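Long-range contacts in cycloalternan-forming enzyme (Listeria monocytogenes serovar 1/2a, PDB 5F7U), which is a multidomain protein of glycosyl hydrolase family 31, built round a TIM-barrel domain and carrying bound alpha-D-glucopyranose and magnesium: residues A[120-125]-A[221-226]; A[368-373]-A[659-664]; A[397-402]-A[453-458]. The protein carries 1 engineered substitution. All coordinates share one frame; numbering follows the deposited sequence.

Contact 1 (A[120-125]-A[221-226]); sequences YVQDVT and TANSLG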
loop_
_atom_site.group_PDB
_atom_site.type_symbol
_atom_site.label_atom_id
_atom_site.label_comp_id
_atom_site.label_asym_id
_atom_site.label_seq_id
_atom_site.Cartn_x
_atom_site.Cartn_y
_atom_site.Cartn_z
ATOM N N TYR A 120 24.964 27.118 5.205
ATOM C CA TYR A 120 23.867 27.143 4.238
ATOM C C TYR A 120 24.313 27.804 2.960
ATOM O O TYR A 120 25.271 28.548 2.956
ATOM C CB TYR A 120 22.649 27.895 4.786
ATOM C CG TYR A 120 22.068 27.315 6.053
ATOM C CD1 TYR A 120 21.080 26.321 5.987
ATOM C CD2 TYR A 120 22.484 27.773 7.321
ATOM C CE1 TYR A 120 20.526 25.783 7.145
ATOM C CE2 TYR A 120 21.942 27.232 8.486
ATOM C CZ TYR A 120 20.964 26.244 8.380
ATOM O OH TYR A 120 20.415 25.706 9.525
ATOM N N VAL A 121 23.617 27.498 1.871
ATOM C CA VAL A 121 23.811 28.212 0.612
ATOM C C VAL A 121 23.398 29.666 0.850
ATOM O O VAL A 121 22.329 29.925 1.422
ATOM C CB VAL A 121 22.975 27.582 -0.535
ATOM C CG1 VAL A 121 23.014 28.455 -1.776
ATOM C CG2 VAL A 121 23.488 26.185 -0.867
ATOM N N GLN A 122 24.255 30.595 0.425
ATOM C CA GLN A 122 23.920 32.017 0.433
ATOM C C GLN A 122 23.380 32.428 -0.941
ATOM O O GLN A 122 22.163 32.412 -1.140
ATOM C CB GLN A 122 25.116 32.874 0.890
ATOM C CG GLN A 122 24.910 34.397 0.817
ATOM C CD GLN A 122 23.675 34.883 1.557
ATOM O OE1 GLN A 122 23.414 34.472 2.694
ATOM N NE2 GLN A 122 22.908 35.785 0.922
ATOM N N ASP A 123 24.279 32.758 -1.877
ATOM C CA ASP A 123 23.912 33.229 -3.214
ATOM C C ASP A 123 24.376 32.306 -4.332
ATOM O O ASP A 123 25.359 31.581 -4.180
ATOM C CB ASP A 123 24.542 34.611 -3.477
ATOM C CG ASP A 123 24.050 35.680 -2.519
ATOM O OD1 ASP A 123 22.980 35.531 -1.917
ATOM O OD2 ASP A 123 24.750 36.700 -2.365
ATOM N N VAL A 124 23.681 32.377 -5.467
ATOM C CA VAL A 124 24.200 31.845 -6.742
ATOM C C VAL A 124 25.132 32.906 -7.323
ATOM O O VAL A 124 24.697 34.034 -7.576
ATOM C CB VAL A 124 23.060 31.540 -7.744
ATOM C CG1 VAL A 124 23.614 31.041 -9.081
ATOM C CG2 VAL A 124 22.089 30.521 -7.150
ATOM N N THR A 125 26.404 32.559 -7.514
ATOM C CA THR A 125 27.370 33.493 -8.077
ATOM C C THR A 125 27.533 33.330 -9.584
ATOM O O THR A 125 27.872 34.291 -10.274
ATOM C CB THR A 125 28.748 33.407 -7.384
ATOM O OG1 THR A 125 29.273 32.088 -7.523
ATOM C CG2 THR A 125 28.621 33.720 -5.922
ATOM N N THR A 221 12.636 32.817 3.529
ATOM C CA THR A 221 13.742 33.544 4.138
ATOM C C THR A 221 15.043 33.058 3.520
ATOM O O THR A 221 16.115 33.602 3.800
ATOM C CB THR A 221 13.780 33.370 5.671
ATOM O OG1 THR A 221 13.794 31.983 5.996
ATOM C CG2 THR A 221 12.573 34.054 6.334
ATOM N N ALA A 222 14.920 32.033 2.666
ATOM C CA ALA A 222 16.033 31.393 1.967
ATOM C C ALA A 222 17.061 30.906 3.002
ATOM O O ALA A 222 16.663 30.619 4.142
ATOM C CB ALA A 222 16.626 32.316 0.903
ATOM N N ASN A 223 18.352 30.813 2.645
ATOM C CA ASN A 223 19.302 29.989 3.438
ATOM C C ASN A 223 18.629 28.675 3.893
ATOM O O ASN A 223 18.740 28.225 5.043
ATOM C CB ASN A 223 19.880 30.777 4.617
ATOM C CG ASN A 223 20.538 32.062 4.177
ATOM O OD1 ASN A 223 21.335 32.078 3.233
ATOM N ND2 ASN A 223 20.187 33.161 4.842
ATOM N N SER A 224 17.878 28.092 2.971
ATOM C CA SER A 224 17.055 26.952 3.313
ATOM C C SER A 224 17.904 25.674 3.228
ATOM O O SER A 224 17.702 24.719 3.989
ATOM C CB SER A 224 15.843 26.915 2.377
ATOM O OG SER A 224 16.237 26.652 1.035
ATOM N N LEU A 225 18.894 25.691 2.336
ATOM C CA LEU A 225 19.615 24.492 1.962
ATOM C C LEU A 225 20.988 24.473 2.618
ATOM O O LEU A 225 21.793 25.382 2.411
ATOM C CB LEU A 225 19.756 24.471 0.431
ATOM C CG LEU A 225 20.525 23.366 -0.288
ATOM C CD1 LEU A 225 19.964 21.985 0.045
ATOM C CD2 LEU A 225 20.449 23.657 -1.773
ATOM N N GLY A 226 21.245 23.430 3.401
ATOM C CA GLY A 226 22.433 23.424 4.252
ATOM C C GLY A 226 23.007 22.066 4.584
ATOM O O GLY A 226 22.408 21.032 4.276
HETATM O O HOH W 1 19.741 31.028 0.195
#

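Contact 2 (A[368-373]-A[659-664]); sequences WMSANE and QFHSEK. With MG (magnesium ion), chain J; GLC (alpha-D-glucopyranose), chain F; GLC (alpha-D-glucopyranose), chain B; GLC (alpha-D-glucopyranose), chain C.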
loop_
_atom_site.group_PDB
_atom_site.type_symbol
_atom_site.label_atom_id
_atom_site.label_comp_id
_atom_site.label_asym_id
_atom_site.label_seq_id
_atom_site.Cartn_x
_atom_site.Cartn_y
_atom_site.Cartn_z
ATOM N N TRP A 368 -4.949 -16.364 0.630
ATOM C CA TRP A 368 -3.859 -17.040 1.325
ATOM C C TRP A 368 -4.304 -17.524 2.689
ATOM O O TRP A 368 -4.857 -16.741 3.454
ATOM C CB TRP A 368 -2.692 -16.094 1.559
ATOM C CG TRP A 368 -1.973 -15.639 0.341
ATOM C CD1 TRP A 368 -2.463 -14.844 -0.657
ATOM C CD2 TRP A 368 -0.603 -15.904 0.023
ATOM N NE1 TRP A 368 -1.465 -14.609 -1.601
ATOM C CE2 TRP A 368 -0.325 -15.261 -1.209
ATOM C CE3 TRP A 368 0.413 -16.649 0.646
ATOM C CZ2 TRP A 368 0.933 -15.314 -1.823
ATOM C CZ3 TRP A 368 1.688 -16.714 0.009
ATOM C CH2 TRP A 368 1.923 -16.036 -1.206
ATOM N N MET A 369 -4.041 -18.802 2.990
ATOM C CA MET A 369 -4.339 -19.387 4.322
ATOM C C MET A 369 -3.067 -19.575 5.119
ATOM O O MET A 369 -2.080 -20.099 4.609
ATOM C CB MET A 369 -4.997 -20.761 4.164
ATOM C CG MET A 369 -6.155 -20.740 3.179
ATOM S SD MET A 369 -7.305 -22.110 3.426
ATOM C CE MET A 369 -6.195 -23.517 3.316
ATOM N N SER A 370 -3.105 -19.198 6.390
ATOM C CA SER A 370 -1.903 -19.248 7.224
ATOM C C SER A 370 -2.342 -19.402 8.676
ATOM O O SER A 370 -3.407 -18.911 9.038
ATOM C CB SER A 370 -1.090 -17.962 7.044
ATOM O OG SER A 370 0.051 -17.935 7.901
ATOM N N ALA A 371 -1.511 -20.056 9.488
ATOM C CA ALA A 371 -1.693 -20.127 10.953
ATOM C C ALA A 371 -0.409 -20.634 11.551
ATOM O O ALA A 371 0.078 -21.710 11.168
ATOM C CB ALA A 371 -2.855 -21.048 11.344
ATOM N N ASN A 372 0.137 -19.886 12.510
ATOM C CA ASN A 372 1.379 -20.326 13.128
ATOM C C ASN A 372 1.238 -21.702 13.782
ATOM O O ASN A 372 2.218 -22.452 13.848
ATOM C CB ASN A 372 1.894 -19.300 14.142
ATOM C CG ASN A 372 3.296 -19.613 14.609
ATOM O OD1 ASN A 372 3.485 -20.167 15.710
ATOM N ND2 ASN A 372 4.288 -19.299 13.774
ATOM N N GLU A 373 0.034 -22.033 14.255
ATOM C CA GLU A 373 -0.205 -23.328 14.917
ATOM C C GLU A 373 -0.095 -24.585 14.030
ATOM O O GLU A 373 -0.023 -25.706 14.558
ATOM C CB GLU A 373 -1.539 -23.325 15.670
ATOM C CG GLU A 373 -2.777 -23.294 14.783
ATOM C CD GLU A 373 -4.039 -23.000 15.581
ATOM O OE1 GLU A 373 -4.209 -21.851 16.066
ATOM O OE2 GLU A 373 -4.878 -23.932 15.714
ATOM N N GLN A 659 -5.493 -12.392 2.907
ATOM C CA GLN A 659 -4.726 -13.392 3.685
ATOM C C GLN A 659 -5.214 -13.422 5.133
ATOM O O GLN A 659 -5.313 -12.360 5.761
ATOM C CB GLN A 659 -3.221 -13.026 3.673
ATOM C CG GLN A 659 -2.267 -13.997 4.402
ATOM C CD GLN A 659 -1.649 -13.466 5.692
ATOM O OE1 GLN A 659 -0.709 -14.079 6.216
ATOM N NE2 GLN A 659 -2.153 -12.343 6.220
ATOM N N PHE A 660 -5.524 -14.610 5.653
ATOM C CA PHE A 660 -5.752 -14.767 7.117
ATOM C C PHE A 660 -4.558 -15.425 7.767
ATOM O O PHE A 660 -3.821 -16.187 7.115
ATOM C CB PHE A 660 -7.105 -15.465 7.481
ATOM C CG PHE A 660 -7.201 -16.931 7.091
ATOM C CD1 PHE A 660 -6.560 -17.928 7.854
ATOM C CD2 PHE A 660 -7.986 -17.330 5.988
ATOM C CE1 PHE A 660 -6.673 -19.278 7.507
ATOM C CE2 PHE A 660 -8.093 -18.682 5.630
ATOM C CZ PHE A 660 -7.446 -19.660 6.403
ATOM N N HIS A 661 -4.373 -15.142 9.056
ATOM C CA HIS A 661 -3.169 -15.573 9.771
ATOM C C HIS A 661 -3.431 -15.497 11.276
ATOM O O HIS A 661 -4.349 -14.773 11.736
ATOM C CB HIS A 661 -1.969 -14.678 9.354
ATOM C CG HIS A 661 -0.669 -15.053 9.999
ATOM N ND1 HIS A 661 -0.200 -16.351 10.040
ATOM C CD2 HIS A 661 0.246 -14.297 10.657
ATOM C CE1 HIS A 661 0.955 -16.378 10.693
ATOM N NE2 HIS A 661 1.254 -15.144 11.070
ATOM N N SER A 662 -2.652 -16.264 12.042
ATOM C CA SER A 662 -2.759 -16.236 13.490
ATOM C C SER A 662 -1.403 -16.454 14.141
ATOM O O SER A 662 -0.579 -17.216 13.643
ATOM C CB SER A 662 -3.784 -17.257 14.008
ATOM O OG SER A 662 -3.484 -18.558 13.512
ATOM N N GLU A 663 -1.220 -15.818 15.292
ATOM C CA GLU A 663 0.058 -15.819 16.000
ATOM C C GLU A 663 0.402 -17.086 16.805
ATOM O O GLU A 663 1.553 -17.551 16.802
ATOM C CB GLU A 663 0.061 -14.634 16.961
ATOM C CG GLU A 663 1.373 -14.498 17.713
ATOM C CD GLU A 663 1.336 -13.420 18.764
ATOM O OE1 GLU A 663 0.490 -13.492 19.698
ATOM O OE2 GLU A 663 2.172 -12.506 18.646
ATOM N N LYS A 664 -0.566 -17.611 17.554
ATOM C CA LYS A 664 -0.235 -18.576 18.625
ATOM C C LYS A 664 0.253 -19.915 18.086
ATOM O O LYS A 664 -0.247 -20.416 17.075
ATOM C CB LYS A 664 -1.408 -18.761 19.597
ATOM C CG LYS A 664 -1.831 -17.494 20.361
ATOM C CD LYS A 664 -0.706 -16.931 21.222
ATOM C CE LYS A 664 -1.217 -15.821 22.131
ATOM N NZ LYS A 664 -0.330 -14.620 22.093
HETATM MG MG MG J . -0.328 -27.705 15.421
HETATM C C1 GLC F . 6.665 -12.574 13.212
HETATM C C2 GLC F . 5.626 -12.321 12.098
HETATM C C3 GLC F . 4.338 -13.150 12.275
HETATM C C4 GLC F . 4.680 -14.638 12.455
HETATM C C5 GLC F . 5.835 -14.835 13.447
HETATM C C6 GLC F . 6.319 -16.273 13.538
HETATM O O2 GLC F . 5.406 -10.917 11.930
HETATM O O3 GLC F . 3.464 -13.011 11.140
HETATM O O4 GLC F . 3.522 -15.357 12.919
HETATM O O5 GLC F . 6.971 -13.983 13.193
HETATM O O6 GLC F . 7.255 -16.308 14.634
HETATM C C1 GLC B . 7.019 -17.463 15.476
HETATM C C2 GLC B . 7.958 -17.423 16.690
HETATM C C3 GLC B . 9.388 -17.820 16.303
HETATM C C4 GLC B . 9.410 -19.148 15.547
HETATM C C5 GLC B . 8.484 -19.021 14.328
HETATM C C6 GLC B . 8.454 -20.245 13.421
HETATM O O2 GLC B . 7.995 -16.102 17.235
HETATM O O3 GLC B . 10.211 -17.909 17.473
HETATM O O4 GLC B . 10.754 -19.439 15.147
HETATM O O5 GLC B . 7.147 -18.713 14.773
HETATM O O6 GLC B . 7.792 -21.312 14.106
HETATM C C1 GLC C . 7.889 -11.018 18.268
HETATM C C2 GLC C . 8.723 -10.723 17.015
HETATM C C3 GLC C . 7.855 -10.709 15.749
HETATM C C4 GLC C . 7.122 -12.045 15.574
HETATM C C5 GLC C . 6.322 -12.304 16.872
HETATM C C6 GLC C . 5.612 -13.649 16.895
HETATM O O1 GLC C . 7.056 -9.894 18.586
HETATM O O2 GLC C . 9.364 -9.456 17.168
HETATM O O3 GLC C . 8.672 -10.402 14.621
HETATM O O4 GLC C . 6.196 -12.010 14.462
HETATM O O5 GLC C . 7.087 -12.202 18.095
HETATM O O6 GLC C . 4.240 -13.321 16.692
HETATM O O HOH W 2 -4.946 -18.337 11.174
HETATM O O HOH W 3 1.287 -15.788 6.546
HETATM O O HOH W 4 -2.270 -20.095 15.168
HETATM O O HOH W 5 -2.597 -27.202 15.520
HETATM O O HOH W 6 -0.949 -29.632 16.251
HETATM O O HOH W 7 0.612 -26.677 17.282
#

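Contact 3 (A[397-402]-A[453-458]); sequences FVLEQW and IVLWQV. With GLC (alpha-D-glucopyranose), chain F; GLC (alpha-D-glucopyranose), chain B.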
loop_
_atom_site.group_PDB
_atom_site.type_symbol
_atom_site.label_atom_id
_atom_site.label_comp_id
_atom_site.label_asym_id
_atom_site.label_seq_id
_atom_site.Cartn_x
_atom_site.Cartn_y
_atom_site.Cartn_z
ATOM N N PHE A 397 -0.885 -20.764 0.555
ATOM C CA PHE A 397 -0.777 -21.543 1.786
ATOM C C PHE A 397 0.570 -21.210 2.417
ATOM O O PHE A 397 1.603 -21.191 1.732
ATOM C CB PHE A 397 -0.879 -23.048 1.484
ATOM C CG PHE A 397 -1.162 -23.898 2.701
ATOM C CD1 PHE A 397 -0.151 -24.235 3.600
ATOM C CD2 PHE A 397 -2.445 -24.405 2.919
ATOM C CE1 PHE A 397 -0.428 -25.009 4.729
ATOM C CE2 PHE A 397 -2.731 -25.189 4.044
ATOM C CZ PHE A 397 -1.723 -25.496 4.949
ATOM N N VAL A 398 0.568 -20.910 3.707
ATOM C CA VAL A 398 1.819 -20.530 4.360
ATOM C C VAL A 398 2.104 -21.522 5.475
ATOM O O VAL A 398 1.187 -21.877 6.217
ATOM C CB VAL A 398 1.751 -19.105 4.975
ATOM C CG1 VAL A 398 3.094 -18.725 5.622
ATOM C CG2 VAL A 398 1.339 -18.059 3.928
ATOM N N LEU A 399 3.361 -21.966 5.584
ATOM C CA LEU A 399 3.806 -22.697 6.774
ATOM C C LEU A 399 4.874 -21.907 7.492
ATOM O O LEU A 399 5.870 -21.521 6.885
ATOM C CB LEU A 399 4.355 -24.092 6.428
ATOM C CG LEU A 399 3.315 -25.178 6.163
ATOM C CD1 LEU A 399 4.081 -26.445 5.831
ATOM C CD2 LEU A 399 2.449 -25.394 7.401
ATOM N N GLU A 400 4.667 -21.697 8.788
ATOM C CA GLU A 400 5.642 -21.031 9.624
ATOM C C GLU A 400 6.369 -22.005 10.511
ATOM O O GLU A 400 7.615 -22.022 10.528
ATOM C CB GLU A 400 4.982 -19.937 10.466
ATOM C CG GLU A 400 4.406 -18.820 9.616
ATOM C CD GLU A 400 4.094 -17.568 10.399
ATOM O OE1 GLU A 400 3.776 -17.665 11.614
ATOM O OE2 GLU A 400 4.166 -16.477 9.786
ATOM N N GLN A 401 5.604 -22.826 11.227
ATOM C CA GLN A 401 6.152 -23.740 12.215
ATOM C C GLN A 401 6.512 -25.083 11.546
ATOM O O GLN A 401 6.001 -26.159 11.900
ATOM C CB GLN A 401 5.161 -23.883 13.373
ATOM C CG GLN A 401 5.820 -24.337 14.658
ATOM C CD GLN A 401 4.899 -24.461 15.851
ATOM O OE1 GLN A 401 5.318 -25.031 16.851
ATOM N NE2 GLN A 401 3.656 -23.984 15.758
ATOM N N TRP A 402 7.422 -24.994 10.577
ATOM C CA TRP A 402 7.736 -26.116 9.692
ATOM C C TRP A 402 9.107 -26.728 9.950
ATOM O O TRP A 402 9.348 -27.884 9.599
ATOM C CB TRP A 402 7.634 -25.678 8.212
ATOM C CG TRP A 402 8.760 -24.755 7.751
ATOM C CD1 TRP A 402 8.760 -23.379 7.780
ATOM C CD2 TRP A 402 10.016 -25.147 7.166
ATOM N NE1 TRP A 402 9.944 -22.897 7.264
ATOM C CE2 TRP A 402 10.736 -23.958 6.895
ATOM C CE3 TRP A 402 10.616 -26.396 6.858
ATOM C CZ2 TRP A 402 12.016 -23.968 6.314
ATOM C CZ3 TRP A 402 11.896 -26.405 6.287
ATOM C CH2 TRP A 402 12.580 -25.190 6.017
ATOM N N ILE A 453 2.476 -23.059 -1.929
ATOM C CA ILE A 453 2.919 -23.010 -0.535
ATOM C C ILE A 453 4.195 -22.193 -0.387
ATOM O O ILE A 453 5.117 -22.332 -1.186
ATOM C CB ILE A 453 3.109 -24.444 0.041
ATOM C CG1 ILE A 453 3.357 -24.411 1.564
ATOM C CG2 ILE A 453 4.204 -25.233 -0.700
ATOM C CD1 ILE A 453 3.104 -25.760 2.238
ATOM N N VAL A 454 4.252 -21.352 0.636
ATOM C CA VAL A 454 5.495 -20.637 0.963
ATOM C C VAL A 454 5.968 -21.011 2.375
ATOM O O VAL A 454 5.146 -21.359 3.237
ATOM C CB VAL A 454 5.383 -19.083 0.785
ATOM C CG1 VAL A 454 4.919 -18.738 -0.630
ATOM C CG2 VAL A 454 4.463 -18.461 1.812
ATOM N N LEU A 455 7.284 -20.989 2.590
ATOM C CA LEU A 455 7.859 -21.321 3.904
ATOM C C LEU A 455 8.489 -20.098 4.568
ATOM O O LEU A 455 9.165 -19.305 3.929
ATOM C CB LEU A 455 8.929 -22.424 3.749
ATOM C CG LEU A 455 8.466 -23.757 3.153
ATOM C CD1 LEU A 455 9.637 -24.742 3.206
ATOM C CD2 LEU A 455 7.265 -24.320 3.913
ATOM N N TRP A 456 8.304 -19.999 5.875
ATOM C CA TRP A 456 8.794 -18.869 6.682
ATOM C C TRP A 456 10.319 -18.915 6.791
ATOM O O TRP A 456 10.910 -20.006 6.971
ATOM C CB TRP A 456 8.162 -19.002 8.056
ATOM C CG TRP A 456 8.316 -17.885 9.070
ATOM C CD1 TRP A 456 7.455 -16.825 9.265
ATOM C CD2 TRP A 456 9.335 -17.769 10.080
ATOM N NE1 TRP A 456 7.891 -16.060 10.333
ATOM C CE2 TRP A 456 9.033 -16.619 10.854
ATOM C CE3 TRP A 456 10.468 -18.528 10.414
ATOM C CZ2 TRP A 456 9.834 -16.206 11.933
ATOM C CZ3 TRP A 456 11.280 -18.100 11.495
ATOM C CH2 TRP A 456 10.949 -16.952 12.234
ATOM N N GLN A 457 10.932 -17.736 6.694
ATOM C CA GLN A 457 12.390 -17.572 6.789
ATOM C C GLN A 457 12.755 -16.302 7.568
ATOM O O GLN A 457 11.928 -15.390 7.708
ATOM C CB GLN A 457 13.004 -17.448 5.381
ATOM C CG GLN A 457 12.895 -18.694 4.529
ATOM C CD GLN A 457 13.912 -19.744 4.931
ATOM O OE1 GLN A 457 15.054 -19.698 4.491
ATOM N NE2 GLN A 457 13.513 -20.673 5.783
ATOM N N VAL A 458 13.997 -16.273 8.040
ATOM C CA VAL A 458 14.642 -15.093 8.645
ATOM C C VAL A 458 16.032 -14.887 8.011
ATOM O O VAL A 458 16.590 -15.832 7.434
ATOM C CB VAL A 458 14.765 -15.186 10.188
ATOM C CG1 VAL A 458 13.411 -14.975 10.841
ATOM C CG2 VAL A 458 15.352 -16.523 10.625
HETATM C C1 GLC F . 6.665 -12.574 13.212
HETATM C C2 GLC F . 5.626 -12.321 12.098
HETATM C C3 GLC F . 4.338 -13.150 12.275
HETATM C C4 GLC F . 4.680 -14.638 12.455
HETATM C C5 GLC F . 5.835 -14.835 13.447
HETATM C C6 GLC F . 6.319 -16.273 13.538
HETATM O O2 GLC F . 5.406 -10.917 11.930
HETATM O O3 GLC F . 3.464 -13.011 11.140
HETATM O O4 GLC F . 3.522 -15.357 12.919
HETATM O O5 GLC F . 6.971 -13.983 13.193
HETATM O O6 GLC F . 7.255 -16.308 14.634
HETATM C C1 GLC B . 7.019 -17.463 15.476
HETATM C C2 GLC B . 7.958 -17.423 16.690
HETATM C C3 GLC B . 9.388 -17.820 16.303
HETATM C C4 GLC B . 9.410 -19.148 15.547
HETATM C C5 GLC B . 8.484 -19.021 14.328
HETATM C C6 GLC B . 8.454 -20.245 13.421
HETATM O O2 GLC B . 7.995 -16.102 17.235
HETATM O O3 GLC B . 10.211 -17.909 17.473
HETATM O O4 GLC B . 10.754 -19.439 15.147
HETATM O O5 GLC B . 7.147 -18.713 14.773
HETATM O O6 GLC B . 7.792 -21.312 14.106
#

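Contact 1 (A[120-125]-A[221-226])
Y120 and G226 form an antiparallel, non-hydrogen-bonded pair with their CA atoms 4.0 Å apart. Beside it V121 N donates to L225 O over 2.8 Å in a nearly straight bond (167° at the hydrogen). The same carbonyl oxygen lies 3.3 Å from Y120 CA, a CA-H...O contact. This bridge is the only one between the segments: 221-225 runs as loop, and the left-handed backbone conformation of N223 is consistent with the break in the pairing. There a water accepts from N223 N and lies within hydrogen-bonding distance of V121 O.

Among the side chains, the Y120 ring lies alongside 223-226, its CD1 nearest. With CG beside the backbone N (chi1 -60°), this CD1 corner comes to 3.2 Å from N223 O and 3.6 Å from G226 CA, where the glycine has no side chain to stand in the way. V121 and L225 point the same way, side by side, and V121 CG2 meets L225 CD2 at 4.1 Å.

S224 OG turns to N240. Strand 106-129 carries Y120 and V121 between strand 134-140, where M138 touches V121, and strand 214-229; Y203 of strand 203-209 packs against both V121 and L225.

Contact 2 (A[368-373]-A[659-664])
H661 and S370 meet next to the bound sugar. H661 NE2 donates to O4 of alpha-D-glucopyranose F at 2.9 Å and is also hydrogen-bonded to O3 at 3.1 Å, where either atom may be the donor, while ND1 gives a weak, bent bond to S370 OG (2.7 Å, 119° at the hydrogen). N372 ND2 reaches O5 of glucopyranose B at 3.1 Å and also bonds E400; E663 OE2 accepts from O6 of glucopyranose C at 3.0 Å, and OE1 forms a salt bridge with K664 NZ and a hydrogen bond with T636.

Behind this first shell, the S370 hydroxyl OG stands anti to the backbone N (chi1 177°), which carries it to H661 ND1, and a water joins it to Q659 OE1. N372 N donates to S662 O at 3.0 Å, tying the two loops side by side. Deeper, F660 N donates to W368 O at 3.1 Å, and M369 CA sits over the F660 ring face, 4.0 Å from its centroid. These pairs join the first and last strands of the barrel.

E373 gives its backbone oxygen to magnesium, alongside D375, D379 and three waters. On the sugar side, the S370 bond, though weak, probably helps set the H661 ring, and E400 probably helps hold the N372 amide.

Contact 3 (A[397-402]-A[453-458])
F397 to L399 run parallel to I453 to L455, their strand axes 4.7 Å apart at closest approach and inclined by 25°, with V454 N bonded to F397 O, L399 N to V454 O and W456 N to L399 O.

On one face of this ladder, F397 and I453 lie side by side, and I453 CD1 also touches L399 CD1 at 3.8 Å. Helices 377-389 and 439-448 cover these residues, with V380 and M442 among their contacts. On the other face, V398 CG2 meets V454 CG2 at 3.8 Å, inside the barrel, where V398 also touches K535 and S370.

These are the second and third strands of the eight-stranded parallel TIM barrel. Helix 439-448 lies between them in sequence, so the pair belongs to a beta-alpha-beta unit of that fold.

W402 lies past the end of strand 397-399, while W456 is still in strand 453-457. W402, with CG between the backbone N and the carbonyl carbon (chi1 72°), lays its indole against L455, whose CD1 stands over the centre of the six-membered ring, 3.8 Å from its centroid. W402 NE1 donates in the carbonyl plane to a lone pair of W456 O, 3.1 Å away and almost straight (174°). Q457 NE2 donates to the same oxygen at 2.9 Å from outside the carbonyl plane, so two donors grip it, while Q457 OE1 is hydrogen-bonded to Y570.

W456 holds its indole toward the sugars: C5 of alpha-D-glucopyranose B stands above one face, toward the rim. The E400 side chain passes aslant this indole, its OE2 coming to 3.3 Å from W456 CD1. The carboxylate also has a salt bridge from OE2 to K535, and its OE1 accepts from O4 of glucopyranose F at 2.7 Å.

Contacts 2 and 3 belong to one barrel, with centres 10 Å apart. Strands 367-369 and 396-399 are neighbours in it, and strand 657-660 closes the circle against 367-369, so the order round this arc is 657-660, 367-369, 396-399, 452-457. Along the chain, contact 3 is nested within the long stretch that contact 2 closes. They touch through N372 O and Q401 NE2, 2.8 Å apart, probably hydrogen-bonded, and both meet glucopyranose units F and B, so one pocket is built from both. Contact 1 comes earlier in sequence, across the chain's centre, its centre about 53 Å from that of contact 3, in a separate antiparallel beta region.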